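Long-range contacts in 4-alpha-glucanotransferase (PDB 5B68), which is an amylomaltase of the 4-alpha-glucanotransferase family, with a TIM-barrel-type part and an N-terminal beta-sandwich domain: residues I160-R165 and L494-E499; D408-A413 and M471-S476. One frame throughout, in Å; residues are numbered along the deposited sequence.

Contact 1: residues I160-R165 and L494-E499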
ATOM      1  N   ILE A 160     -18.548  -4.171 -12.728  1.00 19.47           N
ATOM      2  CA  ILE A 160     -17.227  -4.671 -12.516  1.00 18.28           C
ATOM      3  C   ILE A 160     -17.356  -6.083 -11.975  1.00 17.39           C
ATOM      4  O   ILE A 160     -17.972  -6.284 -10.942  1.00 21.77           O
ATOM      5  CB  ILE A 160     -16.513  -3.771 -11.514  1.00 20.23           C
ATOM      6  CG1 ILE A 160     -16.461  -2.309 -12.059  1.00 20.27           C
ATOM      7  CG2 ILE A 160     -15.105  -4.280 -11.289  1.00 19.73           C
ATOM      8  CD1 ILE A 160     -16.451  -1.305 -10.969  1.00 21.47           C
ATOM      9  N   ILE A 161     -16.772  -7.019 -12.660  1.00 18.34           N
ATOM     10  CA  ILE A 161     -16.928  -8.425 -12.346  1.00 17.64           C
ATOM     11  C   ILE A 161     -15.578  -8.988 -11.802  1.00 19.22           C
ATOM     12  O   ILE A 161     -14.504  -8.864 -12.437  1.00 17.16           O
ATOM     13  CB  ILE A 161     -17.355  -9.176 -13.607  1.00 20.01           C
ATOM     14  CG1 ILE A 161     -18.672  -8.592 -14.200  1.00 18.72           C
ATOM     15  CG2 ILE A 161     -17.500 -10.642 -13.312  1.00 18.85           C
ATOM     16  CD1 ILE A 161     -19.872  -8.639 -13.246  1.00 19.54           C
ATOM     17  N   THR A 162     -15.641  -9.555 -10.611  1.00 18.01           N
ATOM     18  CA  THR A 162     -14.448  -9.806  -9.835  1.00 19.02           C
ATOM     19  C   THR A 162     -14.313 -11.307  -9.575  1.00 18.72           C
ATOM     20  O   THR A 162     -15.290 -12.053  -9.624  1.00 19.03           O
ATOM     21  CB  THR A 162     -14.481  -9.048  -8.537  1.00 17.24           C
ATOM     22  OG1 THR A 162     -15.450  -9.611  -7.662  1.00 19.23           O
ATOM     23  CG2 THR A 162     -14.710  -7.536  -8.717  1.00 17.15           C
ATOM     24  N   PRO A 163     -13.066 -11.780  -9.430  1.00 19.44           N
ATOM     25  CA  PRO A 163     -12.903 -13.239  -9.263  1.00 19.31           C
ATOM     26  C   PRO A 163     -13.238 -13.754  -7.876  1.00 19.10           C
ATOM     27  O   PRO A 163     -12.956 -13.100  -6.859  1.00 18.80           O
ATOM     28  CB  PRO A 163     -11.430 -13.466  -9.628  1.00 20.40           C
ATOM     29  CG  PRO A 163     -10.788 -12.199  -9.175  1.00 19.85           C
ATOM     30  CD  PRO A 163     -11.757 -11.105  -9.540  1.00 19.75           C
ATOM     31  N   ALA A 164     -13.796 -14.961  -7.820  1.00 19.93           N
ATOM     32  CA  ALA A 164     -14.060 -15.585  -6.548  1.00 20.31           C
ATOM     33  C   ALA A 164     -12.763 -15.809  -5.681  1.00 20.22           C
ATOM     34  O   ALA A 164     -12.800 -15.617  -4.498  1.00 22.93           O
ATOM     35  CB  ALA A 164     -14.826 -16.907  -6.764  1.00 23.08           C
ATOM     36  N   ARG A 165     -11.648 -16.197  -6.328  1.00 19.60           N
ATOM     37  CA  ARG A 165     -10.429 -16.543  -5.627  1.00 20.90           C
ATOM     38  C   ARG A 165      -9.203 -16.340  -6.520  1.00 20.86           C
ATOM     39  O   ARG A 165      -9.181 -16.701  -7.702  1.00 22.95           O
ATOM     40  CB  ARG A 165     -10.512 -17.989  -5.188  1.00 24.18           C
ATOM     41  CG  ARG A 165      -9.427 -18.422  -4.172  1.00 26.03           C
ATOM     42  CD  ARG A 165      -9.554 -19.921  -3.855  1.00 29.54           C
ATOM     43  NE  ARG A 165      -8.432 -20.421  -3.022  1.00 26.42           N
ATOM     44  CZ  ARG A 165      -8.266 -20.182  -1.729  1.00 25.80           C
ATOM     45  NH1 ARG A 165      -7.244 -20.768  -1.107  1.00 29.02           N
ATOM     46  NH2 ARG A 165      -9.108 -19.407  -1.007  1.00 27.17           N
ATOM     47  N   LEU A 494      -9.321  -5.292  -5.808  1.00 14.87           N
ATOM     48  CA  LEU A 494      -7.998  -5.715  -5.530  1.00 16.15           C
ATOM     49  C   LEU A 494      -7.777  -7.133  -6.079  1.00 15.67           C
ATOM     50  O   LEU A 494      -6.767  -7.417  -6.747  1.00 16.96           O
ATOM     51  CB  LEU A 494      -7.743  -5.641  -4.016  1.00 15.72           C
ATOM     52  CG  LEU A 494      -6.487  -6.289  -3.485  1.00 18.13           C
ATOM     53  CD1 LEU A 494      -5.281  -5.591  -4.057  1.00 17.53           C
ATOM     54  CD2 LEU A 494      -6.480  -6.191  -1.976  1.00 18.97           C
ATOM     55  N   ALA A 495      -8.717  -8.032  -5.834  1.00 15.72           N
ATOM     56  CA  ALA A 495      -8.592  -9.409  -6.322  1.00 17.82           C
ATOM     57  C   ALA A 495      -8.594  -9.467  -7.858  1.00 18.21           C
ATOM     58  O   ALA A 495      -7.779 -10.225  -8.442  1.00 18.86           O
ATOM     59  CB  ALA A 495      -9.659 -10.321  -5.756  1.00 20.67           C
ATOM     60  N   LEU A 496      -9.427  -8.635  -8.465  1.00 16.48           N
ATOM     61  CA  LEU A 496      -9.510  -8.570  -9.908  1.00 17.21           C
ATOM     62  C   LEU A 496      -8.190  -8.112 -10.507  1.00 16.14           C
ATOM     63  O   LEU A 496      -7.668  -8.799 -11.378  1.00 18.33           O
ATOM     64  CB  LEU A 496     -10.636  -7.674 -10.370  1.00 17.25           C
ATOM     65  CG  LEU A 496     -10.770  -7.368 -11.882  1.00 19.77           C
ATOM     66  CD1 LEU A 496     -10.899  -8.604 -12.738  1.00 20.71           C
ATOM     67  CD2 LEU A 496     -11.967  -6.441 -12.056  1.00 20.30           C
ATOM     68  N   GLU A 497      -7.700  -6.973 -10.079  1.00 15.62           N
ATOM     69  CA  GLU A 497      -6.437  -6.484 -10.618  1.00 18.11           C
ATOM     70  C   GLU A 497      -5.239  -7.442 -10.407  1.00 20.14           C
ATOM     71  O   GLU A 497      -4.400  -7.650 -11.322  1.00 20.57           O
ATOM     72  CB  GLU A 497      -6.193  -5.083 -10.164  1.00 18.06           C
ATOM     73  CG  GLU A 497      -7.098  -4.050 -10.836  1.00 19.71           C
ATOM     74  CD  GLU A 497      -6.957  -4.026 -12.327  1.00 22.70           C
ATOM     75  OE1 GLU A 497      -5.807  -3.905 -12.851  1.00 22.74           O
ATOM     76  OE2 GLU A 497      -8.012  -4.126 -13.018  1.00 19.49           O
ATOM     77  N   ALA A 498      -5.140  -8.012  -9.212  1.00 18.87           N
ATOM     78  CA  ALA A 498      -4.166  -9.045  -8.940  1.00 18.34           C
ATOM     79  C   ALA A 498      -4.321 -10.304  -9.784  1.00 18.38           C
ATOM     80  O   ALA A 498      -3.326 -10.836 -10.303  1.00 18.19           O
ATOM     81  CB  ALA A 498      -4.104  -9.364  -7.421  1.00 19.15           C
ATOM     82  N   GLU A 499      -5.546 -10.777  -9.978  1.00 18.16           N
ATOM     83  CA  GLU A 499      -5.771 -11.942 -10.789  1.00 20.01           C
ATOM     84  C   GLU A 499      -5.348 -11.670 -12.224  1.00 20.46           C
ATOM     85  O   GLU A 499      -4.638 -12.502 -12.787  1.00 21.08           O
ATOM     86  CB  GLU A 499      -7.200 -12.426 -10.694  1.00 21.00           C
ATOM     87  CG  GLU A 499      -7.464 -13.714 -11.450  1.00 21.12           C
ATOM     88  CD  GLU A 499      -6.843 -14.965 -10.827  1.00 25.35           C
ATOM     89  OE1 GLU A 499      -6.200 -14.868  -9.798  1.00 23.40           O
ATOM     90  OE2 GLU A 499      -6.984 -16.053 -11.385  1.00 25.06           O
TER
HETATM   91  O   HOH W   1      -9.974 -16.801 -11.091  1.00 44.98           O
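Leu-496 meets Ile-160 and Ile-161 because its CG stands anti to the backbone N (chi1 173°), carrying both methyls along the end of strand 153-162. There CD2 of Leu-496 lies 3.9 Å from CG2 of Ile-160, the two side chains crossing at about a right angle, and 3.5 Å from the carbonyl O of Ile-161. Pro-163, just past the strand, turns its ring onto helix 487-500. CD of Pro-163 sits 3.4 Å from CA of Leu-496, tighter than usual for two carbons, while CG of Pro-163 reaches CB of Ala-495 at 4.1 Å and CB of Glu-499 at 3.9 Å. Proline suits this spot because its rigid ring presents CG and CD as an apolar surface and it has no N-H in need of a partner; the small Ala-495 lets it settle close to the helix backbone. Glu-499, also extended at chi1 (-176°) but bent at chi2, directs its carboxylate past the proline. A water donates to OE2 of Glu-499 at 3.1 Å and, weakly, to the carbonyl O of Arg-165; Ser-167 also bonds to OE2. Arg-165 itself pairs with Asp-170. With no direct hydrogen bond between the segments, sandwich strand and barrel-region helix adhere through apolar packing, supplemented by one bridging water.

Contact 2: residues D408-A413 and M471-S476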
ATOM      1  N   ASP A 408     -11.531  16.954   4.438  1.00 26.44           N
ATOM      2  CA  ASP A 408     -11.685  17.496   5.796  1.00 25.05           C
ATOM      3  C   ASP A 408     -11.642  16.448   6.877  1.00 25.34           C
ATOM      4  O   ASP A 408     -11.811  16.762   8.045  1.00 28.26           O
ATOM      5  CB  ASP A 408     -12.952  18.326   5.859  1.00 27.76           C
ATOM      6  CG  ASP A 408     -12.851  19.640   5.050  1.00 31.73           C
ATOM      7  OD1 ASP A 408     -11.769  20.038   4.654  1.00 31.10           O
ATOM      8  OD2 ASP A 408     -13.864  20.310   4.866  1.00 34.04           O
ATOM      9  N   ALA A 409     -11.423  15.186   6.506  1.00 24.02           N
ATOM     10  CA  ALA A 409     -11.168  14.119   7.464  1.00 23.01           C
ATOM     11  C   ALA A 409      -9.711  13.682   7.255  1.00 22.89           C
ATOM     12  O   ALA A 409      -9.103  13.849   6.158  1.00 22.39           O
ATOM     13  CB  ALA A 409     -12.125  12.923   7.245  1.00 25.13           C
ATOM     14  N   SER A 410      -9.177  13.074   8.297  1.00 22.06           N
ATOM     15  CA  SER A 410      -7.821  12.614   8.292  1.00 21.53           C
ATOM     16  C   SER A 410      -7.826  11.164   8.817  1.00 21.88           C
ATOM     17  O   SER A 410      -8.449  10.854   9.835  1.00 23.06           O
ATOM     18  CB  SER A 410      -6.943  13.593   9.139  1.00 24.13           C
ATOM     19  OG  SER A 410      -5.600  13.233   8.964  1.00 28.37           O
ATOM     20  N   VAL A 411      -7.129  10.297   8.154  1.00 20.02           N
ATOM     21  CA  VAL A 411      -7.038   8.847   8.505  1.00 20.45           C
ATOM     22  C   VAL A 411      -6.073   8.578   9.640  1.00 22.80           C
ATOM     23  O   VAL A 411      -5.016   9.170   9.706  1.00 24.20           O
ATOM     24  CB  VAL A 411      -6.612   7.976   7.306  1.00 20.46           C
ATOM     25  CG1 VAL A 411      -6.547   6.499   7.693  1.00 21.49           C
ATOM     26  CG2 VAL A 411      -7.576   8.132   6.170  1.00 20.94           C
ATOM     27  N   GLY A 412      -6.447   7.643  10.511  1.00 23.37           N
ATOM     28  CA  GLY A 412      -5.532   7.271  11.587  1.00 24.98           C
ATOM     29  C   GLY A 412      -5.949   6.031  12.306  1.00 25.88           C
ATOM     30  O   GLY A 412      -6.431   5.076  11.693  1.00 24.68           O
ATOM     31  N   ALA A 413      -5.765   6.050  13.616  1.00 25.17           N
ATOM     32  CA  ALA A 413      -5.999   4.876  14.441  1.00 27.73           C
ATOM     33  C   ALA A 413      -6.504   5.285  15.846  1.00 27.58           C
ATOM     34  O   ALA A 413      -6.105   6.303  16.380  1.00 28.75           O
ATOM     35  CB  ALA A 413      -4.719   4.117  14.524  1.00 27.77           C
ATOM     36  N   MET A 471     -10.646  11.190  11.658  1.00 23.64           N
ATOM     37  CA  MET A 471     -10.943  12.255  12.587  1.00 26.05           C
ATOM     38  C   MET A 471     -11.082  13.533  11.806  1.00 23.70           C
ATOM     39  O   MET A 471     -10.537  13.644  10.726  1.00 24.15           O
ATOM     40  CB  MET A 471      -9.797  12.354  13.598  1.00 25.76           C
ATOM     41  CG  MET A 471      -8.492  12.786  12.940  1.00 28.14           C
ATOM     42  SD  MET A 471      -7.039  12.183  13.797  1.00 28.68           S
ATOM     43  CE  MET A 471      -7.208  10.453  13.331  1.00 30.79           C
ATOM     44  N   PRO A 472     -11.896  14.496  12.293  1.00 22.95           N
ATOM     45  CA  PRO A 472     -11.922  15.789  11.601  1.00 24.20           C
ATOM     46  C   PRO A 472     -10.498  16.320  11.525  1.00 24.11           C
ATOM     47  O   PRO A 472      -9.713  16.142  12.463  1.00 26.60           O
ATOM     48  CB  PRO A 472     -12.776  16.650  12.527  1.00 24.27           C
ATOM     49  CG  PRO A 472     -13.627  15.700  13.248  1.00 24.37           C
ATOM     50  CD  PRO A 472     -12.824  14.462  13.453  1.00 22.75           C
ATOM     51  N   ARG A 473     -10.151  16.921  10.412  1.00 25.41           N
ATOM     52  CA  ARG A 473      -8.778  17.248  10.186  1.00 26.95           C
ATOM     53  C   ARG A 473      -8.323  18.218  11.273  1.00 31.74           C
ATOM     54  O   ARG A 473      -9.045  19.112  11.637  1.00 30.24           O
ATOM     55  CB  ARG A 473      -8.597  17.839   8.794  1.00 27.80           C
ATOM     56  CG  ARG A 473      -7.156  17.908   8.353  1.00 30.50           C
ATOM     57  CD  ARG A 473      -7.028  18.005   6.854  1.00 29.71           C
ATOM     58  NE  ARG A 473      -7.109  16.710   6.211  1.00 26.65           N
ATOM     59  CZ  ARG A 473      -6.121  15.836   6.174  1.00 29.00           C
ATOM     60  NH1 ARG A 473      -4.971  16.115   6.749  1.00 25.52           N
ATOM     61  NH2 ARG A 473      -6.285  14.685   5.561  1.00 24.35           N
ATOM     62  N   MET A 474      -7.123  18.001  11.783  1.00 32.53           N
ATOM     63  CA  MET A 474      -6.499  18.843  12.809  1.00 35.58           C
ATOM     64  C   MET A 474      -7.016  18.605  14.224  1.00 33.62           C
ATOM     65  O   MET A 474      -6.677  19.327  15.133  1.00 38.58           O
ATOM     66  CB  MET A 474      -6.575  20.325  12.462  1.00 40.93           C
ATOM     67  CG  MET A 474      -5.515  20.813  11.486  1.00 48.62           C
ATOM     68  SD  MET A 474      -3.809  20.829  12.078  1.00 55.27           S
ATOM     69  CE  MET A 474      -3.845  21.979  13.438  1.00 52.96           C
ATOM     70  N   GLN A 475      -7.807  17.564  14.402  1.00 29.02           N
ATOM     71  CA  GLN A 475      -8.284  17.183  15.712  1.00 29.25           C
ATOM     72  C   GLN A 475      -7.567  15.941  16.193  1.00 31.20           C
ATOM     73  O   GLN A 475      -6.963  15.231  15.423  1.00 31.74           O
ATOM     74  CB  GLN A 475      -9.790  16.934  15.707  1.00 31.17           C
ATOM     75  CG  GLN A 475     -10.627  18.175  15.521  1.00 30.42           C
ATOM     76  CD  GLN A 475     -12.066  17.962  15.902  1.00 30.72           C
ATOM     77  OE1 GLN A 475     -12.424  16.923  16.421  1.00 31.89           O
ATOM     78  NE2 GLN A 475     -12.890  18.948  15.649  1.00 28.50           N
ATOM     79  N   SER A 476      -7.617  15.730  17.494  1.00 31.49           N
ATOM     80  CA  SER A 476      -7.099  14.541  18.144  1.00 34.38           C
ATOM     81  C   SER A 476      -7.778  13.277  17.602  1.00 30.98           C
ATOM     82  O   SER A 476      -9.008  13.248  17.341  1.00 32.48           O
ATOM     83  CB  SER A 476      -7.387  14.619  19.650  1.00 34.16           C
ATOM     84  OG  SER A 476      -7.008  13.424  20.330  1.00 39.73           O
TER
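The flat guanidinium of Arg-473 lies against Ser-410, whose CB stands 3.7 Å above the plane and over its centre, with OG on the same face. Arg-473 gets there by leaving its backbone with CG anti to N (chi1 -166°) and bending at chi3, which folds the chain back over residues 408-410. NH2 of Arg-473 then makes a weak hydrogen bond of 3.0 Å to the carbonyl O of Ala-409, an oxygen that lies obliquely to the plane of the group. Further acceptors come from elsewhere: NE bonds to the carbonyl of Pro-407 and NH2 to that of Ser-426. Arginine suits a place where several backbone carbonyls converge, and the small serine allows the flat group to come close while its OG bonds to Asp-424.

Met-471 shares the sheet face of Ser-410, and its chain rests on that residue's carbonyl: CG and CE of Met-471 both lie 3.7 Å from the O of Ser-410. A bend at chi3 (71°) brings the terminal methyl CE of Met-471 along the neighbouring strand to 4.0 Å from CA of Gly-412, where the absence of a side chain permits the approach; a flexible thioether follows such a path easily.

Beneath these side chains the backbones pair. Ser-410 N donates to Met-471 O at 2.8 Å, and Met-471 N returns a bond to Ser-410 O at 2.9 Å. Arg-473 N adds a bond of 2.9 Å to Asp-408 O. Pro-472, which has no N-H to donate, fits the non-hydrogen-bonded pair with Ala-409 and begins a type II turn ending at Gln-475. Such reciprocal bonding is the signature of an antiparallel beta pair, here the central two strands of a four-stranded sheet separate from the parallel strands of the barrel.

In the fold
Contact 1 and contact 2 do not touch: their centres are 31 Å apart and their nearest atoms about 16 Å. Contact 1 spans 328 intervening residues and brings the N-terminal beta-sandwich against helix 487-500, whereas contact 2 closes a much shorter excursion of 57 residues and is nested inside the loop closed by contact 1. The chain itself connects them: strand 467-472 of contact 2 is followed by strand 481-484 of the same small sheet, then by the helix of contact 1, which leads into barrel strand 504-507. Contact 1 joins the sandwich to a barrel-region helix; contact 2 pairs the central strands of the small antiparallel sheet.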